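Local coordinates for NTD biosynthesis operon protein NtdA (PDB 4K2M) that catalyses the reversible, pyridoxal phosphate-dependent transamination of 3-dehydroglucose 6-phosphate with glutamate to kanosamine 6-phosphate, a step in antibiotic biosynthesis, at residues Lys318-Leu330 with Pro416-Met430. Residues are numbered along the deposited sequence; the frame is centred on the assembly and turned at random.
Sequences KRLFLADRYITQL and PLYPSFTLEEQDRVM. With ACT (acetate ion), chain F.
Gln426 stands its amide steeply over one face of the Tyr326 ring, NE2 3.2 Å above the plane at its centre, and joins helix 318-329 to helix 423-430 through both polar atoms. NE2 donates to Leu322 O (2.9 Å), on the carbonyl face opposite the helical donor Tyr326 N; OE1 takes a nearly straight bond from Arg325 NH1 (2.9 Å, 167°). Arg325, extended with CG anti to the backbone N (chi1 -165°), is a knob among Leu423, Gln426, Asp427 and Met430. In an end-on salt bridge NH1 and NH2 both reach Asp427 OD1, NH2 on its syn lone pair at 2.9 Å and NH1 from above the carboxylate plane; Tyr60 holds OD2. The Tyr326 hydroxyl donates in the carbonyl plane to Pro416 O (2.7 Å), fixing the ring's far end, while Met430 CG lies at its edge and SD completes an oblique Met-aromatic contact. Leu322 packs between Leu417, Phe421 and Leu423, and Arg319 passes its guanidinium face over Pro419 CD; NH1 bonds Trp350 O, and NH2 donates to an acetate probably from the crystallisation liquor. The two helical segments, crossing at -31°, pack in the aspartate aminotransferase fold, the Arg319 side chain about 10 Å from the bound external aldimine.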
loop_
_atom_site.group_PDB
_atom_site.type_symbol
_atom_site.label_atom_id
_atom_site.label_comp_id
_atom_site.label_asym_id
_atom_site.label_seq_id
_atom_site.Cartn_x
_atom_site.Cartn_y
_atom_site.Cartn_z
ATOM N N LYS A 318 13.055 -25.011 7.307
ATOM C CA LYS A 318 12.455 -25.353 8.597
ATOM C C LYS A 318 10.993 -25.753 8.426
ATOM O O LYS A 318 10.523 -26.683 9.082
ATOM C CB LYS A 318 12.610 -24.202 9.589
ATOM C CG LYS A 318 14.060 -24.054 10.121
ATOM C CD LYS A 318 14.150 -22.940 11.152
ATOM C CE LYS A 318 13.661 -23.416 12.520
ATOM N NZ LYS A 318 13.716 -22.291 13.518
ATOM N N ARG A 319 10.278 -25.050 7.553
ATOM C CA ARG A 319 8.902 -25.438 7.234
ATOM C C ARG A 319 8.820 -26.847 6.689
ATOM O O ARG A 319 7.932 -27.616 7.081
ATOM C CB ARG A 319 8.282 -24.459 6.229
ATOM C CG ARG A 319 8.009 -23.085 6.809
ATOM C CD ARG A 319 7.457 -22.184 5.692
ATOM N NE ARG A 319 7.118 -20.850 6.190
ATOM C CZ ARG A 319 5.922 -20.512 6.666
ATOM N NH1 ARG A 319 4.943 -21.405 6.695
ATOM N NH2 ARG A 319 5.714 -19.281 7.138
ATOM N N LEU A 320 9.742 -27.195 5.790
ATOM C CA LEU A 320 9.753 -28.535 5.217
ATOM C C LEU A 320 10.009 -29.579 6.316
ATOM O O LEU A 320 9.370 -30.643 6.340
ATOM C CB LEU A 320 10.824 -28.646 4.126
ATOM C CG LEU A 320 11.186 -30.069 3.692
ATOM C CD1 LEU A 320 10.014 -30.752 3.002
ATOM C CD2 LEU A 320 12.434 -30.074 2.798
ATOM N N PHE A 321 10.948 -29.281 7.211
ATOM C CA PHE A 321 11.268 -30.216 8.287
ATOM C C PHE A 321 10.032 -30.454 9.134
ATOM O O PHE A 321 9.710 -31.596 9.479
ATOM C CB PHE A 321 12.408 -29.706 9.175
ATOM C CG PHE A 321 12.814 -30.687 10.244
ATOM C CD1 PHE A 321 13.678 -31.735 9.943
ATOM C CD2 PHE A 321 12.317 -30.578 11.536
ATOM C CE1 PHE A 321 14.058 -32.656 10.915
ATOM C CE2 PHE A 321 12.691 -31.494 12.519
ATOM C CZ PHE A 321 13.560 -32.540 12.198
ATOM N N LEU A 322 9.336 -29.374 9.467
ATOM C CA LEU A 322 8.098 -29.484 10.230
ATOM C C LEU A 322 7.050 -30.320 9.500
ATOM O O LEU A 322 6.393 -31.160 10.115
ATOM C CB LEU A 322 7.526 -28.097 10.532
ATOM C CG LEU A 322 8.327 -27.336 11.587
ATOM C CD1 LEU A 322 7.859 -25.880 11.612
ATOM C CD2 LEU A 322 8.197 -27.968 12.993
ATOM N N ALA A 323 6.887 -30.093 8.201
ATOM C CA ALA A 323 5.885 -30.821 7.433
ATOM C C ALA A 323 6.238 -32.303 7.397
ATOM O O ALA A 323 5.379 -33.164 7.587
ATOM C CB ALA A 323 5.760 -30.258 6.012
ATOM N N ASP A 324 7.513 -32.588 7.165
ATOM C CA ASP A 324 7.998 -33.970 7.130
ATOM C C ASP A 324 7.728 -34.656 8.466
ATOM O O ASP A 324 7.351 -35.832 8.504
ATOM C CB ASP A 324 9.499 -33.973 6.816
ATOM C CG ASP A 324 10.100 -35.374 6.786
ATOM O OD1 ASP A 324 9.614 -36.237 6.023
ATOM O OD2 ASP A 324 11.077 -35.594 7.513
ATOM N N ARG A 325 7.900 -33.919 9.554
ATOM C CA ARG A 325 7.744 -34.484 10.901
ATOM C C ARG A 325 6.271 -34.796 11.184
ATOM O O ARG A 325 5.959 -35.852 11.737
ATOM C CB ARG A 325 8.324 -33.524 11.939
ATOM C CG ARG A 325 8.550 -34.135 13.332
ATOM C CD ARG A 325 9.516 -33.259 14.129
ATOM N NE ARG A 325 9.878 -33.826 15.438
ATOM C CZ ARG A 325 9.237 -33.578 16.580
ATOM N NH1 ARG A 325 8.176 -32.795 16.593
ATOM N NH2 ARG A 325 9.662 -34.119 17.723
ATOM N N TYR A 326 5.369 -33.894 10.792
ATOM C CA TYR A 326 3.935 -34.181 10.874
ATOM C C TYR A 326 3.579 -35.409 10.062
ATOM O O TYR A 326 2.824 -36.273 10.515
ATOM C CB TYR A 326 3.110 -33.018 10.312
ATOM C CG TYR A 326 2.748 -31.908 11.269
ATOM C CD1 TYR A 326 2.336 -32.174 12.576
ATOM C CD2 TYR A 326 2.777 -30.586 10.845
ATOM C CE1 TYR A 326 1.973 -31.145 13.433
ATOM C CE2 TYR A 326 2.419 -29.553 11.688
ATOM C CZ TYR A 326 2.020 -29.840 12.983
ATOM O OH TYR A 326 1.671 -28.804 13.811
ATOM N N ILE A 327 4.077 -35.477 8.829
ATOM C CA ILE A 327 3.640 -36.544 7.920
ATOM C C ILE A 327 4.116 -37.898 8.433
ATOM O O ILE A 327 3.375 -38.883 8.418
ATOM C CB ILE A 327 4.112 -36.288 6.478
ATOM C CG1 ILE A 327 3.350 -35.093 5.884
ATOM C CG2 ILE A 327 3.922 -37.532 5.606
ATOM C CD1 ILE A 327 3.960 -34.566 4.566
ATOM N N THR A 328 5.347 -37.939 8.916
ATOM C CA THR A 328 5.888 -39.176 9.455
ATOM C C THR A 328 5.215 -39.566 10.779
ATOM O O THR A 328 4.783 -40.711 10.946
ATOM C CB THR A 328 7.419 -39.066 9.617
ATOM O OG1 THR A 328 8.000 -38.860 8.319
ATOM C CG2 THR A 328 8.008 -40.342 10.238
ATOM N N GLN A 329 5.114 -38.633 11.718
ATOM C CA GLN A 329 4.680 -39.005 13.065
ATOM C C GLN A 329 3.164 -39.211 13.172
ATOM O O GLN A 329 2.700 -39.908 14.082
ATOM C CB GLN A 329 5.231 -38.041 14.133
ATOM C CG GLN A 329 6.779 -38.128 14.245
ATOM C CD GLN A 329 7.362 -37.501 15.502
ATOM O OE1 GLN A 329 6.676 -37.329 16.515
ATOM N NE2 GLN A 329 8.651 -37.163 15.443
ATOM N N LEU A 330 2.399 -38.631 12.241
ATOM C CA LEU A 330 0.951 -38.836 12.221
ATOM C C LEU A 330 0.549 -39.985 11.312
ATOM O O LEU A 330 -0.636 -40.256 11.151
ATOM C CB LEU A 330 0.205 -37.562 11.779
ATOM C CG LEU A 330 0.369 -36.360 12.710
ATOM C CD1 LEU A 330 -0.331 -35.169 12.090
ATOM C CD2 LEU A 330 -0.194 -36.651 14.103
ATOM N N PRO A 416 -0.710 -26.023 13.205
ATOM C CA PRO A 416 0.302 -24.962 13.313
ATOM C C PRO A 416 1.590 -25.309 12.564
ATOM O O PRO A 416 2.091 -26.434 12.693
ATOM C CB PRO A 416 0.585 -24.903 14.821
ATOM C CG PRO A 416 -0.716 -25.331 15.442
ATOM C CD PRO A 416 -1.244 -26.412 14.529
ATOM N N LEU A 417 2.102 -24.367 11.768
ATOM C CA LEU A 417 3.365 -24.578 11.050
ATOM C C LEU A 417 3.931 -23.219 10.621
ATOM O O LEU A 417 3.349 -22.515 9.799
ATOM C CB LEU A 417 3.186 -25.525 9.853
ATOM C CG LEU A 417 4.495 -26.134 9.293
ATOM C CD1 LEU A 417 4.238 -27.399 8.461
ATOM C CD2 LEU A 417 5.288 -25.130 8.446
ATOM N N TYR A 418 5.067 -22.848 11.194
ATOM C CA TYR A 418 5.740 -21.627 10.774
ATOM C C TYR A 418 7.177 -21.803 11.232
ATOM O O TYR A 418 7.448 -22.667 12.078
ATOM C CB TYR A 418 5.052 -20.378 11.363
ATOM C CG TYR A 418 4.930 -20.409 12.878
ATOM C CD1 TYR A 418 5.882 -19.800 13.688
ATOM C CD2 TYR A 418 3.852 -21.043 13.487
ATOM C CE1 TYR A 418 5.780 -19.835 15.080
ATOM C CE2 TYR A 418 3.740 -21.082 14.877
ATOM C CZ TYR A 418 4.710 -20.485 15.656
ATOM O OH TYR A 418 4.590 -20.524 17.029
ATOM N N PRO A 419 8.118 -21.037 10.662
ATOM C CA PRO A 419 9.526 -21.414 10.917
ATOM C C PRO A 419 9.973 -21.373 12.381
ATOM O O PRO A 419 10.813 -22.200 12.761
ATOM C CB PRO A 419 10.323 -20.398 10.093
ATOM C CG PRO A 419 9.395 -19.963 9.032
ATOM C CD PRO A 419 8.006 -19.979 9.639
ATOM N N SER A 420 9.443 -20.454 13.182
ATOM C CA SER A 420 9.837 -20.374 14.597
ATOM C C SER A 420 9.014 -21.255 15.539
ATOM O O SER A 420 9.146 -21.159 16.767
ATOM C CB SER A 420 9.830 -18.926 15.093
ATOM O OG SER A 420 10.899 -18.197 14.521
ATOM N N PHE A 421 8.173 -22.107 14.967
ATOM C CA PHE A 421 7.397 -23.068 15.738
ATOM C C PHE A 421 8.384 -24.034 16.399
ATOM O O PHE A 421 9.424 -24.356 15.816
ATOM C CB PHE A 421 6.508 -23.819 14.766
ATOM C CG PHE A 421 5.449 -24.678 15.408
ATOM C CD1 PHE A 421 4.632 -24.175 16.419
ATOM C CD2 PHE A 421 5.220 -25.963 14.928
ATOM C CE1 PHE A 421 3.616 -24.970 16.975
ATOM C CE2 PHE A 421 4.202 -26.762 15.467
ATOM C CZ PHE A 421 3.406 -26.259 16.495
ATOM N N THR A 422 8.092 -24.495 17.612
ATOM C CA THR A 422 9.028 -25.403 18.279
ATOM C C THR A 422 8.584 -26.838 18.096
ATOM O O THR A 422 7.396 -27.115 17.916
ATOM C CB THR A 422 9.200 -25.099 19.787
ATOM O OG1 THR A 422 7.954 -25.297 20.466
ATOM C CG2 THR A 422 9.671 -23.677 20.009
ATOM N N LEU A 423 9.534 -27.763 18.148
ATOM C CA LEU A 423 9.186 -29.170 17.991
ATOM C C LEU A 423 8.419 -29.680 19.202
ATOM O O LEU A 423 7.571 -30.559 19.077
ATOM C CB LEU A 423 10.431 -30.010 17.763
ATOM C CG LEU A 423 11.263 -29.606 16.562
ATOM C CD1 LEU A 423 12.439 -30.579 16.406
ATOM C CD2 LEU A 423 10.422 -29.588 15.301
ATOM N N GLU A 424 8.696 -29.123 20.376
ATOM C CA GLU A 424 7.935 -29.518 21.558
ATOM C C GLU A 424 6.462 -29.078 21.489
ATOM O O GLU A 424 5.569 -29.800 21.940
ATOM C CB GLU A 424 8.616 -29.050 22.855
ATOM C CG GLU A 424 8.768 -27.537 23.016
ATOM C CD GLU A 424 10.133 -27.022 22.549
ATOM O OE1 GLU A 424 10.800 -27.712 21.745
ATOM O OE2 GLU A 424 10.532 -25.919 22.986
ATOM N N GLU A 425 6.189 -27.914 20.905
ATOM C CA GLU A 425 4.800 -27.565 20.606
ATOM C C GLU A 425 4.210 -28.530 19.586
ATOM O O GLU A 425 3.055 -28.951 19.703
ATOM C CB GLU A 425 4.708 -26.154 20.049
ATOM C CG GLU A 425 4.894 -25.043 21.051
ATOM C CD GLU A 425 5.085 -23.707 20.353
ATOM O OE1 GLU A 425 6.151 -23.495 19.728
ATOM O OE2 GLU A 425 4.163 -22.871 20.417
ATOM N N GLN A 426 4.989 -28.854 18.553
ATOM C CA GLN A 426 4.501 -29.779 17.541
ATOM C C GLN A 426 4.181 -31.145 18.163
ATOM O O GLN A 426 3.171 -31.760 17.803
ATOM C CB GLN A 426 5.489 -29.925 16.382
ATOM C CG GLN A 426 4.913 -30.723 15.229
ATOM C CD GLN A 426 5.909 -30.926 14.114
ATOM O OE1 GLN A 426 7.062 -31.263 14.359
ATOM N NE2 GLN A 426 5.472 -30.710 12.879
ATOM N N ASP A 427 5.018 -31.600 19.099
ATOM C CA ASP A 427 4.731 -32.832 19.848
ATOM C C ASP A 427 3.340 -32.788 20.467
ATOM O O ASP A 427 2.585 -33.764 20.396
ATOM C CB ASP A 427 5.758 -33.062 20.979
ATOM C CG ASP A 427 7.151 -33.385 20.467
ATOM O OD1 ASP A 427 7.288 -33.764 19.280
ATOM O OD2 ASP A 427 8.108 -33.273 21.274
ATOM N N ARG A 428 2.995 -31.663 21.084
ATOM C CA ARG A 428 1.703 -31.558 21.742
ATOM C C ARG A 428 0.546 -31.558 20.751
ATOM O O ARG A 428 -0.500 -32.175 20.999
ATOM C CB ARG A 428 1.633 -30.316 22.641
ATOM C CG ARG A 428 0.338 -30.278 23.467
ATOM C CD ARG A 428 0.391 -29.289 24.613
ATOM N NE ARG A 428 -0.820 -29.337 25.437
ATOM C CZ ARG A 428 -0.985 -30.145 26.482
ATOM N NH1 ARG A 428 -0.019 -30.982 26.840
ATOM N NH2 ARG A 428 -2.116 -30.115 27.174
ATOM N N VAL A 429 0.733 -30.885 19.615
ATOM C CA VAL A 429 -0.274 -30.908 18.558
ATOM C C VAL A 429 -0.556 -32.340 18.139
ATOM O O VAL A 429 -1.711 -32.754 18.006
ATOM C CB VAL A 429 0.183 -30.116 17.317
ATOM C CG1 VAL A 429 -0.831 -30.301 16.164
ATOM C CG2 VAL A 429 0.333 -28.648 17.659
ATOM N N MET A 430 0.514 -33.097 17.936
ATOM C CA MET A 430 0.394 -34.443 17.406
ATOM C C MET A 430 -0.188 -35.416 18.421
ATOM O O MET A 430 -1.042 -36.230 18.082
ATOM C CB MET A 430 1.750 -34.925 16.894
ATOM C CG MET A 430 2.173 -34.169 15.639
ATOM S SD MET A 430 3.670 -34.792 14.894
ATOM C CE MET A 430 4.850 -34.550 16.219
HETATM C C ACT F . 2.564 -19.096 8.023
HETATM O O ACT F . 3.159 -20.142 7.819
HETATM O OXT ACT F . 3.206 -18.073 8.235
HETATM C CH3 ACT F . 1.056 -19.091 8.034
HETATM O O HOH W 1 12.036 -22.951 15.644
HETATM O O HOH W 2 13.116 -19.499 13.176
#